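Local coordinates for G-protein interacting protein 1 (Dictyostelium discoideum, PDB 5Z1N), which probably binds the beta/gamma subunits of heterotrimeric G proteins and, through this C-terminal TNFAIP8-like domain, holds phospholipid in a cavity among its helices, at residues R78-Y83 with K140-L145. Residues are numbered along the deposited sequence; the frame is centred on the assembly and turned at random. Where two conformers were deposited one is given.
Sequences RAFRYY and KVWDDL
Tyr83 swings its ring anti to the backbone N (chi1 178°) and Trp142 holds a chi1 of -106°, away from the usual staggered values; together these torsions set the tyrosine edge against the indole face. The pair lies in the all-helical TNFAIP8-like domain and joins the C-terminal end of helix 59-81 to that of helix 135-144. It is a T-shaped stack, planes at 85°, with CD1 of Tyr83 sitting 3.8 Å from CD1 of Trp142, toward the rim of the indole. The indole edge faces the other helix. Its NE1 donates to Ala79 O over 3.0 Å, coming from above the carbonyl plane, while the backbone N of Tyr82 reaches the same oxygen from the opposite face, so two donors grip one helix-end carbonyl. Beside this bond, CZ2 of Trp142 packs 3.6 Å from CB of Ala79 and also touches CB of Phe80. A leucine in place of Trp142 would probably leave Ala79 O without its second donor and the edge of Tyr83 without an aromatic face to rest on. Leu91 and Ala88 also touch the indole, and Val141 next to it approaches the bound phosphatidylethanolamine. Farther out, the Tyr83 hydroxyl donates to a water, which in turn donates to Val141 O at 2.6 Å and accepts from Leu145 N at 2.7 Å.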
# COMPACT_ATOMS: atom_id res chain seq x y z
N ARG A 78 -3.86 -13.92 2.98
CA ARG A 78 -3.87 -15.33 2.61
C ARG A 78 -2.45 -15.84 2.44
O ARG A 78 -2.07 -16.87 3.02
CB ARG A 78 -4.67 -15.54 1.32
CG ARG A 78 -6.14 -15.21 1.44
CD ARG A 78 -6.88 -15.59 0.17
NE ARG A 78 -8.31 -15.28 0.25
CZ ARG A 78 -9.13 -15.35 -0.79
NH1 ARG A 78 -8.68 -15.72 -1.98
NH2 ARG A 78 -10.42 -15.06 -0.63
N ALA A 79 -1.62 -15.10 1.70
CA ALA A 79 -0.26 -15.56 1.48
C ALA A 79 0.52 -15.55 2.78
O ALA A 79 1.36 -16.43 3.01
CB ALA A 79 0.43 -14.69 0.43
N PHE A 80 0.23 -14.59 3.66
CA PHE A 80 0.96 -14.54 4.91
C PHE A 80 0.65 -15.75 5.78
O PHE A 80 1.45 -16.08 6.66
CB PHE A 80 0.67 -13.25 5.67
CG PHE A 80 1.51 -13.09 6.90
CD1 PHE A 80 2.87 -12.87 6.80
CD2 PHE A 80 0.95 -13.20 8.16
CE1 PHE A 80 3.66 -12.73 7.93
CE2 PHE A 80 1.73 -13.07 9.30
CZ PHE A 80 3.08 -12.83 9.18
N ARG A 81 -0.48 -16.42 5.54
CA ARG A 81 -0.75 -17.65 6.30
C ARG A 81 0.34 -18.69 6.05
O ARG A 81 0.62 -19.52 6.92
CB ARG A 81 -2.13 -18.20 5.94
CG ARG A 81 -2.49 -19.51 6.65
CD ARG A 81 -2.22 -20.71 5.75
NE ARG A 81 -2.57 -21.99 6.36
CZ ARG A 81 -1.74 -22.71 7.10
NH1 ARG A 81 -2.14 -23.86 7.62
NH2 ARG A 81 -0.51 -22.27 7.34
N TYR A 82 0.98 -18.64 4.88
CA TYR A 82 2.02 -19.59 4.52
C TYR A 82 3.42 -19.00 4.67
O TYR A 82 4.40 -19.68 4.32
CB TYR A 82 1.81 -20.10 3.09
CG TYR A 82 0.44 -20.69 2.88
CD1 TYR A 82 0.16 -21.99 3.26
CD2 TYR A 82 -0.58 -19.93 2.31
CE1 TYR A 82 -1.11 -22.53 3.07
CE2 TYR A 82 -1.84 -20.46 2.11
CZ TYR A 82 -2.10 -21.76 2.50
OH TYR A 82 -3.36 -22.28 2.31
N TYR A 83 3.54 -17.78 5.16
CA TYR A 83 4.86 -17.18 5.36
C TYR A 83 5.64 -17.97 6.39
O TYR A 83 5.20 -18.12 7.54
CB TYR A 83 4.73 -15.72 5.78
CG TYR A 83 6.06 -15.05 6.06
CD1 TYR A 83 6.92 -14.71 5.02
CD2 TYR A 83 6.46 -14.76 7.36
CE1 TYR A 83 8.14 -14.10 5.27
CE2 TYR A 83 7.68 -14.14 7.61
CZ TYR A 83 8.51 -13.82 6.57
OH TYR A 83 9.72 -13.21 6.82
N LYS A 140 10.31 -11.41 -3.08
CA LYS A 140 11.50 -11.11 -2.29
C LYS A 140 11.17 -11.06 -0.80
O LYS A 140 11.89 -11.61 0.03
CB LYS A 140 12.12 -9.79 -2.74
CG LYS A 140 13.32 -9.34 -1.90
CD LYS A 140 14.62 -9.91 -2.43
CE LYS A 140 15.80 -9.56 -1.52
NZ LYS A 140 17.01 -10.34 -1.89
N VAL A 141 10.06 -10.41 -0.45
CA VAL A 141 9.67 -10.29 0.96
C VAL A 141 9.40 -11.67 1.55
O VAL A 141 9.86 -11.99 2.66
CB VAL A 141 8.44 -9.37 1.09
CG1 VAL A 141 7.71 -9.63 2.40
CG2 VAL A 141 8.88 -7.91 1.00
N TRP A 142 8.67 -12.52 0.82
CA TRP A 142 8.27 -13.81 1.36
C TRP A 142 9.43 -14.79 1.44
O TRP A 142 9.34 -15.77 2.20
CB TRP A 142 7.14 -14.41 0.51
CG TRP A 142 5.80 -14.35 1.19
CD1 TRP A 142 5.12 -15.40 1.75
CD2 TRP A 142 4.98 -13.20 1.37
NE1 TRP A 142 3.93 -14.97 2.27
CE2 TRP A 142 3.81 -13.62 2.05
CE3 TRP A 142 5.11 -11.85 1.03
CZ2 TRP A 142 2.79 -12.74 2.39
CZ3 TRP A 142 4.09 -10.97 1.37
CH2 TRP A 142 2.94 -11.43 2.05
N ASP A 143 10.52 -14.57 0.70
CA ASP A 143 11.64 -15.51 0.73
C ASP A 143 12.87 -15.02 1.49
O ASP A 143 13.57 -15.84 2.08
CB ASP A 143 12.07 -15.88 -0.69
CG ASP A 143 11.33 -17.09 -1.22
OD1 ASP A 143 10.52 -17.67 -0.46
OD2 ASP A 143 11.57 -17.47 -2.38
N ASP A 144 13.15 -13.72 1.48
CA ASP A 144 14.47 -13.22 1.84
C ASP A 144 14.47 -12.32 3.08
O ASP A 144 15.51 -11.72 3.39
CB ASP A 144 15.09 -12.47 0.65
CG ASP A 144 15.45 -13.40 -0.50
OD1 ASP A 144 15.43 -14.63 -0.30
OD2 ASP A 144 15.76 -12.89 -1.60
N LEU A 145 13.35 -12.20 3.78
CA LEU A 145 13.31 -11.39 4.98
C LEU A 145 13.64 -12.22 6.22
O LEU A 145 13.36 -13.42 6.28
CB LEU A 145 11.93 -10.75 5.17
CG LEU A 145 11.56 -9.51 4.36
CD1 LEU A 145 10.27 -8.91 4.89
CD2 LEU A 145 12.67 -8.48 4.39
O HOH W 1 11.17 -13.68 4.11